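Local coordinates for protein pyridoxine 4-oxidase (Mesorhizobium loti, PDB 4HA6) that oxidises pyridoxine, a form of vitamin B6, to pyridoxal with FAD as cofactor and is a member of the GMC oxidoreductase family, at residues A[27-32]-A[209-214]; A[218-223]-A[230-235]. All blocks are in the same frame, centred on the assembly; numbering follows the deposited sequence.

Contact 1 of 2, residues A[27-32]-A[209-214]; sequences RVLLIE and NLTILT. With FAD (flavin-adenine dinucleotide), chain B.
Strand 28-31, inside the parallel Rossmann-type FAD-binding sheet between 4-7 and 210-213, pairs with the edge strand 210-213; strands run in the order 3-2-1-4-5, and 210-213 is outermost within the chain. The axes of strands 28-31 and 210-213 lie 4.7 Å apart at an angle of 15°, and residues pair without slippage from Val-28 beside Leu-210 to Ile-31 beside Leu-213. Five backbone bonds form the ladder, beginning with Val-28 N to Asn-209 O (2.8 Å) and ending with Glu-32 N to Leu-213 O (2.8 Å), the latter almost straight at 179°. A water also donates to Val-28 O, which already accepts from Thr-211 N.

Side chains alternate between the two faces. Val-28, Leu-30, Leu-210 and Ile-212 share one face, where Val-28 and Leu-30 also pack on helix 11-20. Val-28 CG1, held anti to its own nitrogen (chi1 177°), meets Leu-210 CD1 at 3.8 Å, the two side chains crossing at a slant. On the other face the CD1 branch of Leu-29 lies beside Thr-211 CG2 (3.9 Å). Asn-209 ND2 donates to Ser-26 O and Ser-21 O, just ahead of strand 28-31.

Beyond this strand, Glu-32 occupies the place where Rossmann folds classically bind the ribose diol. Its chain bends at chi2, and backbone amides of Gly-9 and Gly-34 steady OE1 and OE2 respectively. The carboxylate then takes both adenosine hydroxyls, FAD O3B donating to Glu-32 OE1 at 2.9 Å and FAD O2B to Glu-32 OE2 at 2.6 Å.

Contact 2 of 2, residues A[218-223]-A[230-235]; sequences VRRLKL and SLEVVG. With FAD (flavin-adenine dinucleotide), chain B.
Val-218, Leu-221, Leu-231 and Val-233 form the apolar face of an antiparallel beta hairpin, its strand directions 164° apart. This side is closely packed: Leu-221 CD2 runs alongside Leu-231 and reaches its CG at 4.0 Å, while Val-218 CG1 meets Leu-231 CD2 at 4.0 Å. Val-218 also reads the adenine edge, its N donating to FAD N1A and its O accepting from FAD N6A, both at 2.9 Å.

On the opposite face, Arg-219 and Arg-220 both confront Glu-232, as in a classic beta bulge; Arg-219 has the expected backbone turn (psi -40°). Each arginine grips the carboxylate side-on through NE and NH2. Arg-219 comes from above the carboxylate plane, its NH2 2.7 Å from Glu-232 OE2, whereas Arg-220, in one of two modelled conformers, approaches on the syn side with NE 2.8 Å from OE1 of Glu-232. Val-234 CG2 covers one face of the Arg-219 guanidinium. An alanine in place of Glu-232 would probably leave two guanidinium groups without their shared counter-charge and free to turn.

Arg-220 and Lys-222 mark the solvent side. The last pair is uneven: Lys-222 N to Ser-230 O is firm at 2.8 Å, the return bond from Ser-230 N to Lys-222 O weak at 3.4 Å. Strand 238-243 flanks 227-235, and the apolar face settles on strand 4-7 and helix 252-262 through Leu-259.

How the contacts relate
From the N terminus, strand 4-7 and helix 11-20 lead into 27-32, and the chain travels 176 residues before 209-214 returns to close contact 1. Strand 217-224 follows almost at once, and contact 2 then closes a short hairpin over six intervening residues. The two closures are therefore in series and neither encloses the other. Their centres lie 15 Å apart, yet they touch: Ile-31 CG2 packs on Val-218 CG2, and Ile-31 CD1 on Val-233 CG2, each at 3.8 Å. The parallel sheet is thus joined to the three-stranded antiparallel sheet, and both meet the adenosine half of FAD, contact 1 at the ribose and contact 2 at the base.

Contact 1 of 2, residues A[27-32]-A[209-214]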
ATOM      1  N   ARG A  27      25.925 -13.259   1.932  1.00 11.45           N
ATOM      2  CA  ARG A  27      25.146 -14.181   2.745  1.00 14.29           C
ATOM      3  C   ARG A  27      23.924 -13.435   3.266  1.00 14.81           C
ATOM      4  O   ARG A  27      24.051 -12.457   4.002  1.00 14.35           O
ATOM      5  CB  ARG A  27      25.983 -14.687   3.913  1.00 18.25           C
ATOM      6  CG  ARG A  27      26.089 -16.199   3.997  1.00 40.63           C
ATOM      7  CD  ARG A  27      27.228 -16.604   4.924  1.00 48.22           C
ATOM      8  NE  ARG A  27      27.533 -18.027   4.821  1.00 65.06           N
ATOM      9  CZ  ARG A  27      28.700 -18.570   5.156  1.00 70.54           C
ATOM     10  NH1 ARG A  27      29.682 -17.806   5.617  1.00 77.15           N
ATOM     11  NH2 ARG A  27      28.891 -19.877   5.026  1.00 58.56           N
ATOM     12  N   VAL A  28      22.741 -13.917   2.904  1.00 13.06           N
ATOM     13  CA  VAL A  28      21.505 -13.202   3.184  1.00 13.40           C
ATOM     14  C   VAL A  28      20.579 -14.018   4.078  1.00 16.78           C
ATOM     15  O   VAL A  28      20.290 -15.184   3.790  1.00 18.60           O
ATOM     16  CB  VAL A  28      20.765 -12.873   1.871  1.00 12.33           C
ATOM     17  CG1 VAL A  28      19.415 -12.182   2.153  1.00 10.12           C
ATOM     18  CG2 VAL A  28      21.659 -12.017   0.972  1.00 10.12           C
ATOM     19  N   LEU A  29      20.134 -13.409   5.174  1.00 13.74           N
ATOM     20  CA  LEU A  29      19.145 -14.031   6.057  1.00 10.56           C
ATOM     21  C   LEU A  29      17.843 -13.224   6.030  1.00 18.77           C
ATOM     22  O   LEU A  29      17.852 -12.001   6.230  1.00 10.21           O
ATOM     23  CB  LEU A  29      19.686 -14.126   7.488  1.00 14.35           C
ATOM     24  CG  LEU A  29      18.689 -14.450   8.604  1.00 10.30           C
ATOM     25  CD1 LEU A  29      18.136 -15.861   8.422  1.00  5.70           C
ATOM     26  CD2 LEU A  29      19.358 -14.281   9.978  1.00 13.55           C
ATOM     27  N   LEU A  30      16.727 -13.905   5.782  1.00 10.40           N
ATOM     28  CA  LEU A  30      15.414 -13.261   5.804  1.00 15.94           C
ATOM     29  C   LEU A  30      14.650 -13.699   7.051  1.00 16.30           C
ATOM     30  O   LEU A  30      14.482 -14.902   7.283  1.00 14.22           O
ATOM     31  CB  LEU A  30      14.623 -13.621   4.535  1.00  9.85           C
ATOM     32  CG  LEU A  30      13.202 -13.067   4.425  1.00 13.45           C
ATOM     33  CD1 LEU A  30      13.216 -11.556   4.559  1.00  6.98           C
ATOM     34  CD2 LEU A  30      12.527 -13.495   3.127  1.00  6.20           C
ATOM     35  N   ILE A  31      14.205 -12.738   7.863  1.00 10.22           N
ATOM     36  CA  ILE A  31      13.479 -13.065   9.106  1.00  8.06           C
ATOM     37  C   ILE A  31      12.024 -12.607   9.029  1.00 10.34           C
ATOM     38  O   ILE A  31      11.753 -11.402   8.974  1.00 11.78           O
ATOM     39  CB  ILE A  31      14.150 -12.442  10.356  1.00  9.11           C
ATOM     40  CG1 ILE A  31      15.639 -12.797  10.401  1.00  7.80           C
ATOM     41  CG2 ILE A  31      13.441 -12.882  11.645  1.00  9.54           C
ATOM     42  CD1 ILE A  31      16.372 -12.203  11.594  1.00 13.95           C
ATOM     43  N   GLU A  32      11.101 -13.571   9.020  1.00  6.53           N
ATOM     44  CA  GLU A  32       9.672 -13.284   8.871  1.00 12.95           C
ATOM     45  C   GLU A  32       8.876 -13.698  10.103  1.00 13.05           C
ATOM     46  O   GLU A  32       9.008 -14.821  10.590  1.00  9.86           O
ATOM     47  CB  GLU A  32       9.098 -13.988   7.622  1.00  5.38           C
ATOM     48  CG  GLU A  32       7.569 -14.027   7.558  1.00 12.09           C
ATOM     49  CD  GLU A  32       6.931 -12.645   7.612  1.00 17.64           C
ATOM     50  OE1 GLU A  32       7.559 -11.677   7.104  1.00 10.90           O
ATOM     51  OE2 GLU A  32       5.801 -12.524   8.158  1.00 10.24           O
ATOM     52  N   ASN A 209      23.304 -19.514  -0.157  1.00 12.41           N
ATOM     53  CA  ASN A 209      23.603 -18.270   0.557  1.00 14.94           C
ATOM     54  C   ASN A 209      22.350 -17.539   1.061  1.00 16.41           C
ATOM     55  O   ASN A 209      22.443 -16.481   1.699  1.00 19.82           O
ATOM     56  CB  ASN A 209      24.438 -17.337  -0.327  1.00 13.00           C
ATOM     57  CG  ASN A 209      23.705 -16.916  -1.583  1.00 14.74           C
ATOM     58  OD1 ASN A 209      22.840 -17.635  -2.071  1.00 14.79           O
ATOM     59  ND2 ASN A 209      24.047 -15.742  -2.115  1.00 15.23           N
ATOM     60  N   LEU A 210      21.177 -18.088   0.768  1.00 13.50           N
ATOM     61  CA  LEU A 210      19.936 -17.511   1.290  1.00 10.66           C
ATOM     62  C   LEU A 210      19.349 -18.415   2.371  1.00 11.42           C
ATOM     63  O   LEU A 210      19.189 -19.625   2.168  1.00 15.46           O
ATOM     64  CB  LEU A 210      18.916 -17.289   0.161  1.00  8.95           C
ATOM     65  CG  LEU A 210      17.524 -16.802   0.588  1.00  9.42           C
ATOM     66  CD1 LEU A 210      17.632 -15.479   1.345  1.00  8.19           C
ATOM     67  CD2 LEU A 210      16.586 -16.665  -0.607  1.00 13.03           C
ATOM     68  N   THR A 211      19.046 -17.824   3.522  1.00  9.36           N
ATOM     69  CA  THR A 211      18.403 -18.536   4.619  1.00 13.14           C
ATOM     70  C   THR A 211      17.139 -17.776   4.964  1.00 13.46           C
ATOM     71  O   THR A 211      17.167 -16.547   5.130  1.00 15.31           O
ATOM     72  CB  THR A 211      19.316 -18.602   5.866  1.00 11.41           C
ATOM     73  OG1 THR A 211      20.570 -19.184   5.507  1.00 18.00           O
ATOM     74  CG2 THR A 211      18.672 -19.420   7.001  1.00 17.58           C
ATOM     75  N   ILE A 212      16.025 -18.493   5.035  1.00 12.01           N
ATOM     76  CA  ILE A 212      14.764 -17.879   5.421  1.00 13.00           C
ATOM     77  C   ILE A 212      14.328 -18.445   6.767  1.00 16.04           C
ATOM     78  O   ILE A 212      14.314 -19.653   6.966  1.00 17.79           O
ATOM     79  CB  ILE A 212      13.669 -18.070   4.359  1.00 17.22           C
ATOM     80  CG1 ILE A 212      14.100 -17.470   3.016  1.00 11.90           C
ATOM     81  CG2 ILE A 212      12.354 -17.440   4.830  1.00 19.23           C
ATOM     82  CD1 ILE A 212      13.155 -17.790   1.874  1.00 14.58           C
ATOM     83  N   LEU A 213      14.005 -17.550   7.692  1.00  7.61           N
ATOM     84  CA  LEU A 213      13.597 -17.914   9.038  1.00  9.88           C
ATOM     85  C   LEU A 213      12.176 -17.403   9.275  1.00 14.65           C
ATOM     86  O   LEU A 213      11.938 -16.187   9.255  1.00 14.67           O
ATOM     87  CB  LEU A 213      14.592 -17.315  10.037  1.00  9.86           C
ATOM     88  CG  LEU A 213      14.531 -17.688  11.516  1.00 31.19           C
ATOM     89  CD1 LEU A 213      14.168 -19.153  11.694  1.00 28.22           C
ATOM     90  CD2 LEU A 213      15.876 -17.385  12.161  1.00 30.13           C
ATOM     91  N   THR A 214      11.224 -18.321   9.469  1.00 10.40           N
ATOM     92  CA  THR A 214       9.821 -17.945   9.666  1.00 11.63           C
ATOM     93  C   THR A 214       9.378 -18.064  11.122  1.00 10.92           C
ATOM     94  O   THR A 214      10.145 -18.497  11.980  1.00  8.07           O
ATOM     95  CB  THR A 214       8.873 -18.806   8.808  1.00 14.05           C
ATOM     96  OG1 THR A 214       9.104 -20.187   9.105  1.00 15.64           O
ATOM     97  CG2 THR A 214       9.112 -18.563   7.331  1.00 11.84           C
TER
HETATM   98  PA  FAD B 601       4.403  -5.723   4.031  1.00  5.73           P
HETATM   99  O1A FAD B 601       4.210  -6.322   2.645  1.00 11.80           O
HETATM  100  O2A FAD B 601       3.196  -5.525   4.905  1.00 14.87           O
HETATM  101  O5B FAD B 601       5.480  -6.654   4.799  1.00 10.88           O
HETATM  102  C5B FAD B 601       5.766  -6.580   6.192  1.00  9.36           C
HETATM  103  C4B FAD B 601       6.256  -7.969   6.574  1.00  7.48           C
HETATM  104  O4B FAD B 601       7.144  -7.933   7.696  1.00  9.63           O
HETATM  105  C3B FAD B 601       5.090  -8.866   6.967  1.00 14.77           C
HETATM  106  O3B FAD B 601       5.296 -10.122   6.299  1.00  7.86           O
HETATM  107  C2B FAD B 601       5.206  -9.012   8.482  1.00  9.88           C
HETATM  108  O2B FAD B 601       4.708 -10.286   8.930  1.00 13.44           O
HETATM  109  C1B FAD B 601       6.706  -8.854   8.713  1.00  9.52           C
HETATM  110  N9A FAD B 601       7.089  -8.273  10.035  1.00  6.29           N
HETATM  111  C8A FAD B 601       6.515  -7.219  10.654  1.00  7.45           C
HETATM  112  N7A FAD B 601       7.146  -6.959  11.832  1.00  6.62           N
HETATM  113  C5A FAD B 601       8.150  -7.854  11.981  1.00  8.04           C
HETATM  114  C6A FAD B 601       9.201  -8.132  12.996  1.00  9.04           C
HETATM  115  N6A FAD B 601       9.313  -7.366  14.128  1.00  5.51           N
HETATM  116  N1A FAD B 601      10.052  -9.170  12.755  1.00 12.05           N
HETATM  117  C2A FAD B 601       9.962  -9.924  11.639  1.00 11.02           C
HETATM  118  N3A FAD B 601       9.029  -9.713  10.683  1.00 10.89           N
HETATM  119  C4A FAD B 601       8.109  -8.713  10.790  1.00  7.67           C
HETATM  120  N1  FAD B 601      -1.492  -2.255  -2.877  1.00  3.53           N
HETATM  121  C2  FAD B 601      -1.637  -2.144  -4.210  1.00  5.81           C
HETATM  122  O2  FAD B 601      -0.774  -1.505  -4.852  1.00  5.95           O
HETATM  123  N3  FAD B 601      -2.688  -2.666  -4.871  1.00  6.79           N
HETATM  124  C4  FAD B 601      -3.657  -3.356  -4.245  1.00 17.18           C
HETATM  125  O4  FAD B 601      -4.640  -3.828  -4.875  1.00 23.04           O
HETATM  126  C4X FAD B 601      -3.566  -3.522  -2.777  1.00 13.55           C
HETATM  127  N5  FAD B 601      -4.503  -4.185  -2.068  1.00 19.64           N
HETATM  128  C5X FAD B 601      -4.384  -4.338  -0.725  1.00 22.62           C
HETATM  129  C6  FAD B 601      -5.352  -5.034  -0.004  1.00 21.04           C
HETATM  130  C7  FAD B 601      -5.226  -5.197   1.372  1.00 21.08           C
HETATM  131  C7M FAD B 601      -6.282  -5.956   2.137  1.00 14.12           C
HETATM  132  C8  FAD B 601      -4.047  -4.628   2.081  1.00 18.15           C
HETATM  133  C8M FAD B 601      -3.918  -4.801   3.571  1.00 13.74           C
HETATM  134  C9  FAD B 601      -3.070  -3.932   1.371  1.00  9.98           C
HETATM  135  C9A FAD B 601      -3.209  -3.766  -0.008  1.00 12.21           C
HETATM  136  N10 FAD B 601      -2.233  -3.063  -0.735  1.00 10.91           N
HETATM  137  C10 FAD B 601      -2.388  -2.923  -2.122  1.00  8.81           C
HETATM  138  C1' FAD B 601      -1.075  -2.480  -0.046  1.00 10.97           C
HETATM  139  C2' FAD B 601       0.208  -3.262  -0.276  1.00 10.50           C
HETATM  140  O2' FAD B 601      -0.035  -4.669  -0.112  1.00 13.30           O
HETATM  141  C3' FAD B 601       1.221  -2.768   0.758  1.00  9.79           C
HETATM  142  O3' FAD B 601       1.292  -1.335   0.674  1.00  5.53           O
HETATM  143  C4' FAD B 601       2.594  -3.374   0.528  1.00 10.95           C
HETATM  144  O4' FAD B 601       2.461  -4.806   0.559  1.00 14.26           O
HETATM  145  C5' FAD B 601       3.602  -2.894   1.578  1.00  6.90           C
HETATM  146  O5' FAD B 601       4.704  -3.799   1.581  1.00 11.88           O
HETATM  147  P   FAD B 601       5.855  -3.640   2.684  1.00 12.17           P
HETATM  148  O1P FAD B 601       7.090  -4.433   2.276  1.00  8.76           O
HETATM  149  O2P FAD B 601       6.003  -2.177   3.051  1.00  5.02           O
HETATM  150  O3P FAD B 601       5.178  -4.321   3.968  1.00  7.05           O
HETATM  151  O   HOH W   1      22.046 -17.495   4.496  1.00 15.30           O

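Contact 2 of 2, residues A[218-223]-A[230-235]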
ATOM      1  N   VAL A 218      11.551 -10.100  15.111  1.00  7.19           N
ATOM      2  CA  VAL A 218      12.666  -9.281  15.596  1.00 11.17           C
ATOM      3  C   VAL A 218      12.108  -8.275  16.600  1.00 10.09           C
ATOM      4  O   VAL A 218      11.226  -7.470  16.256  1.00 10.78           O
ATOM      5  CB  VAL A 218      13.385  -8.536  14.458  1.00  6.98           C
ATOM      6  CG1 VAL A 218      14.492  -7.660  15.020  1.00  7.00           C
ATOM      7  CG2 VAL A 218      13.963  -9.533  13.462  1.00  8.99           C
ATOM      8  N   ARG A 219      12.617  -8.320  17.832  1.00  6.25           N
ATOM      9  CA  ARG A 219      12.062  -7.521  18.930  1.00  6.55           C
ATOM     10  C   ARG A 219      12.845  -6.239  19.150  1.00  9.28           C
ATOM     11  O   ARG A 219      12.256  -5.193  19.428  1.00  8.70           O
ATOM     12  CB  ARG A 219      12.010  -8.347  20.241  1.00  9.08           C
ATOM     13  CG  ARG A 219      11.579  -7.562  21.485  1.00  6.24           C
ATOM     14  CD  ARG A 219      11.101  -8.463  22.635  1.00 14.12           C
ATOM     15  NE  ARG A 219      12.175  -9.287  23.182  1.00 17.42           N
ATOM     16  CZ  ARG A 219      11.992 -10.293  24.043  1.00 36.23           C
ATOM     17  NH1 ARG A 219      10.766 -10.607  24.456  1.00 26.50           N
ATOM     18  NH2 ARG A 219      13.033 -10.994  24.491  1.00 19.57           N
ATOM     19  N   ARG A 220      14.174  -6.333  19.055  1.00 11.02           N
ATOM     20  CA  ARG A 220      15.053  -5.186  19.252  0.52  7.27           C
ATOM     21  C   ARG A 220      16.283  -5.302  18.362  1.00 10.80           C
ATOM     22  O   ARG A 220      16.755  -6.417  18.076  1.00 10.19           O
ATOM     23  CB  ARG A 220      15.524  -5.114  20.719  0.52 10.91           C
ATOM     24  CG  ARG A 220      14.427  -4.878  21.758  0.52 13.27           C
ATOM     25  CD  ARG A 220      14.980  -4.826  23.199  0.52 17.80           C
ATOM     26  NE  ARG A 220      15.091  -6.146  23.828  0.52 18.25           N
ATOM     27  CZ  ARG A 220      14.816  -6.393  25.109  0.52 16.79           C
ATOM     28  NH1 ARG A 220      14.405  -5.415  25.906  0.52 12.93           N
ATOM     29  NH2 ARG A 220      14.948  -7.619  25.594  0.52 17.35           N
ATOM     30  N   LEU A 221      16.814  -4.151  17.943  1.00  7.15           N
ATOM     31  CA  LEU A 221      18.123  -4.081  17.304  1.00  8.40           C
ATOM     32  C   LEU A 221      19.074  -3.610  18.387  1.00 13.37           C
ATOM     33  O   LEU A 221      18.769  -2.655  19.111  1.00 12.61           O
ATOM     34  CB  LEU A 221      18.136  -3.055  16.172  1.00 11.73           C
ATOM     35  CG  LEU A 221      17.025  -3.213  15.145  1.00 11.14           C
ATOM     36  CD1 LEU A 221      16.974  -2.017  14.219  1.00  6.05           C
ATOM     37  CD2 LEU A 221      17.244  -4.500  14.373  1.00  7.97           C
ATOM     38  N   LYS A 222      20.226  -4.263  18.498  1.00  7.23           N
ATOM     39  CA  LYS A 222      21.189  -3.897  19.523  1.00  5.85           C
ATOM     40  C   LYS A 222      22.342  -3.098  18.924  1.00 11.13           C
ATOM     41  O   LYS A 222      22.890  -3.444  17.864  1.00  8.01           O
ATOM     42  CB  LYS A 222      21.679  -5.140  20.264  1.00 18.31           C
ATOM     43  CG  LYS A 222      20.567  -5.849  21.032  1.00 24.76           C
ATOM     44  CD  LYS A 222      21.109  -7.020  21.868  1.00 43.96           C
ATOM     45  CE  LYS A 222      20.054  -7.565  22.835  1.00 57.03           C
ATOM     46  NZ  LYS A 222      20.615  -8.647  23.712  1.00 56.09           N
ATOM     47  N   LEU A 223      22.684  -2.005  19.597  1.00  9.26           N
ATOM     48  CA  LEU A 223      23.647  -1.049  19.066  1.00 12.54           C
ATOM     49  C   LEU A 223      25.022  -1.150  19.722  1.00 16.90           C
ATOM     50  O   LEU A 223      25.151  -1.512  20.892  1.00 18.21           O
ATOM     51  CB  LEU A 223      23.126   0.384  19.235  1.00  8.90           C
ATOM     52  CG  LEU A 223      22.156   0.977  18.209  1.00 18.04           C
ATOM     53  CD1 LEU A 223      21.270  -0.077  17.581  1.00 12.45           C
ATOM     54  CD2 LEU A 223      21.324   2.092  18.842  1.00  3.68           C
ATOM     55  N   SER A 230      23.709  -6.474  16.528  1.00 17.35           N
ATOM     56  CA  SER A 230      22.940  -7.708  16.476  1.00 14.17           C
ATOM     57  C   SER A 230      21.442  -7.439  16.542  1.00 16.29           C
ATOM     58  O   SER A 230      21.012  -6.308  16.787  1.00 10.74           O
ATOM     59  CB  SER A 230      23.345  -8.630  17.628  1.00 17.49           C
ATOM     60  OG  SER A 230      22.966  -8.074  18.876  1.00 11.16           O
ATOM     61  N   LEU A 231      20.661  -8.498  16.325  1.00 12.80           N
ATOM     62  CA  LEU A 231      19.205  -8.457  16.413  1.00  7.91           C
ATOM     63  C   LEU A 231      18.741  -9.498  17.409  1.00 15.40           C
ATOM     64  O   LEU A 231      19.235 -10.627  17.397  1.00 14.65           O
ATOM     65  CB  LEU A 231      18.560  -8.797  15.065  1.00 10.72           C
ATOM     66  CG  LEU A 231      18.942  -8.040  13.803  1.00 13.69           C
ATOM     67  CD1 LEU A 231      20.229  -8.609  13.226  1.00 13.47           C
ATOM     68  CD2 LEU A 231      17.813  -8.142  12.804  1.00 11.26           C
ATOM     69  N   GLU A 232      17.784  -9.133  18.257  1.00  9.15           N
ATOM     70  CA  GLU A 232      17.155 -10.094  19.156  1.00 11.99           C
ATOM     71  C   GLU A 232      15.941 -10.656  18.450  1.00 14.85           C
ATOM     72  O   GLU A 232      15.020  -9.908  18.077  1.00 11.66           O
ATOM     73  CB  GLU A 232      16.738  -9.424  20.472  1.00  9.17           C
ATOM     74  CG  GLU A 232      16.028 -10.360  21.442  1.00 20.89           C
ATOM     75  CD  GLU A 232      15.436  -9.628  22.641  1.00 21.54           C
ATOM     76  OE1 GLU A 232      14.881  -8.523  22.452  1.00 18.98           O
ATOM     77  OE2 GLU A 232      15.523 -10.162  23.770  1.00 23.33           O
ATOM     78  N   VAL A 233      15.938 -11.967  18.247  1.00 11.60           N
ATOM     79  CA  VAL A 233      14.836 -12.607  17.536  1.00 10.45           C
ATOM     80  C   VAL A 233      14.036 -13.499  18.477  1.00 20.98           C
ATOM     81  O   VAL A 233      14.601 -14.302  19.218  1.00 15.79           O
ATOM     82  CB  VAL A 233      15.333 -13.401  16.332  1.00 15.99           C
ATOM     83  CG1 VAL A 233      14.154 -14.028  15.595  1.00 13.16           C
ATOM     84  CG2 VAL A 233      16.106 -12.481  15.407  1.00 13.08           C
ATOM     85  N   VAL A 234      12.721 -13.331  18.450  1.00 13.45           N
ATOM     86  CA  VAL A 234      11.817 -14.064  19.318  1.00 16.26           C
ATOM     87  C   VAL A 234      10.997 -15.064  18.496  1.00 18.21           C
ATOM     88  O   VAL A 234      10.233 -14.688  17.589  1.00 16.12           O
ATOM     89  CB  VAL A 234      10.878 -13.097  20.053  1.00 18.87           C
ATOM     90  CG1 VAL A 234       9.910 -13.868  20.924  1.00 15.64           C
ATOM     91  CG2 VAL A 234      11.698 -12.092  20.893  1.00 14.36           C
ATOM     92  N   GLY A 235      11.165 -16.347  18.799  1.00 21.53           N
ATOM     93  CA  GLY A 235      10.445 -17.385  18.083  1.00 26.97           C
ATOM     94  C   GLY A 235       9.506 -18.165  18.984  1.00 32.72           C
ATOM     95  O   GLY A 235       9.361 -17.852  20.170  1.00 33.98           O
TER
HETATM   96  PA  FAD B 601       4.403  -5.723   4.031  1.00  5.73           P
HETATM   97  O1A FAD B 601       4.210  -6.322   2.645  1.00 11.80           O
HETATM   98  O2A FAD B 601       3.196  -5.525   4.905  1.00 14.87           O
HETATM   99  O5B FAD B 601       5.480  -6.654   4.799  1.00 10.88           O
HETATM  100  C5B FAD B 601       5.766  -6.580   6.192  1.00  9.36           C
HETATM  101  C4B FAD B 601       6.256  -7.969   6.574  1.00  7.48           C
HETATM  102  O4B FAD B 601       7.144  -7.933   7.696  1.00  9.63           O
HETATM  103  C3B FAD B 601       5.090  -8.866   6.967  1.00 14.77           C
HETATM  104  O3B FAD B 601       5.296 -10.122   6.299  1.00  7.86           O
HETATM  105  C2B FAD B 601       5.206  -9.012   8.482  1.00  9.88           C
HETATM  106  O2B FAD B 601       4.708 -10.286   8.930  1.00 13.44           O
HETATM  107  C1B FAD B 601       6.706  -8.854   8.713  1.00  9.52           C
HETATM  108  N9A FAD B 601       7.089  -8.273  10.035  1.00  6.29           N
HETATM  109  C8A FAD B 601       6.515  -7.219  10.654  1.00  7.45           C
HETATM  110  N7A FAD B 601       7.146  -6.959  11.832  1.00  6.62           N
HETATM  111  C5A FAD B 601       8.150  -7.854  11.981  1.00  8.04           C
HETATM  112  C6A FAD B 601       9.201  -8.132  12.996  1.00  9.04           C
HETATM  113  N6A FAD B 601       9.313  -7.366  14.128  1.00  5.51           N
HETATM  114  N1A FAD B 601      10.052  -9.170  12.755  1.00 12.05           N
HETATM  115  C2A FAD B 601       9.962  -9.924  11.639  1.00 11.02           C
HETATM  116  N3A FAD B 601       9.029  -9.713  10.683  1.00 10.89           N
HETATM  117  C4A FAD B 601       8.109  -8.713  10.790  1.00  7.67           C
HETATM  118  N1  FAD B 601      -1.492  -2.255  -2.877  1.00  3.53           N
HETATM  119  C2  FAD B 601      -1.637  -2.144  -4.210  1.00  5.81           C
HETATM  120  O2  FAD B 601      -0.774  -1.505  -4.852  1.00  5.95           O
HETATM  121  N3  FAD B 601      -2.688  -2.666  -4.871  1.00  6.79           N
HETATM  122  C4  FAD B 601      -3.657  -3.356  -4.245  1.00 17.18           C
HETATM  123  O4  FAD B 601      -4.640  -3.828  -4.875  1.00 23.04           O
HETATM  124  C4X FAD B 601      -3.566  -3.522  -2.777  1.00 13.55           C
HETATM  125  N5  FAD B 601      -4.503  -4.185  -2.068  1.00 19.64           N
HETATM  126  C5X FAD B 601      -4.384  -4.338  -0.725  1.00 22.62           C
HETATM  127  C6  FAD B 601      -5.352  -5.034  -0.004  1.00 21.04           C
HETATM  128  C7  FAD B 601      -5.226  -5.197   1.372  1.00 21.08           C
HETATM  129  C7M FAD B 601      -6.282  -5.956   2.137  1.00 14.12           C
HETATM  130  C8  FAD B 601      -4.047  -4.628   2.081  1.00 18.15           C
HETATM  131  C8M FAD B 601      -3.918  -4.801   3.571  1.00 13.74           C
HETATM  132  C9  FAD B 601      -3.070  -3.932   1.371  1.00  9.98           C
HETATM  133  C9A FAD B 601      -3.209  -3.766  -0.008  1.00 12.21           C
HETATM  134  N10 FAD B 601      -2.233  -3.063  -0.735  1.00 10.91           N
HETATM  135  C10 FAD B 601      -2.388  -2.923  -2.122  1.00  8.81           C
HETATM  136  C1' FAD B 601      -1.075  -2.480  -0.046  1.00 10.97           C
HETATM  137  C2' FAD B 601       0.208  -3.262  -0.276  1.00 10.50           C
HETATM  138  O2' FAD B 601      -0.035  -4.669  -0.112  1.00 13.30           O
HETATM  139  C3' FAD B 601       1.221  -2.768   0.758  1.00  9.79           C
HETATM  140  O3' FAD B 601       1.292  -1.335   0.674  1.00  5.53           O
HETATM  141  C4' FAD B 601       2.594  -3.374   0.528  1.00 10.95           C
HETATM  142  O4' FAD B 601       2.461  -4.806   0.559  1.00 14.26           O
HETATM  143  C5' FAD B 601       3.602  -2.894   1.578  1.00  6.90           C
HETATM  144  O5' FAD B 601       4.704  -3.799   1.581  1.00 11.88           O
HETATM  145  P   FAD B 601       5.855  -3.640   2.684  1.00 12.17           P
HETATM  146  O1P FAD B 601       7.090  -4.433   2.276  1.00  8.76           O
HETATM  147  O2P FAD B 601       6.003  -2.177   3.051  1.00  5.02           O
HETATM  148  O3P FAD B 601       5.178  -4.321   3.968  1.00  7.05           O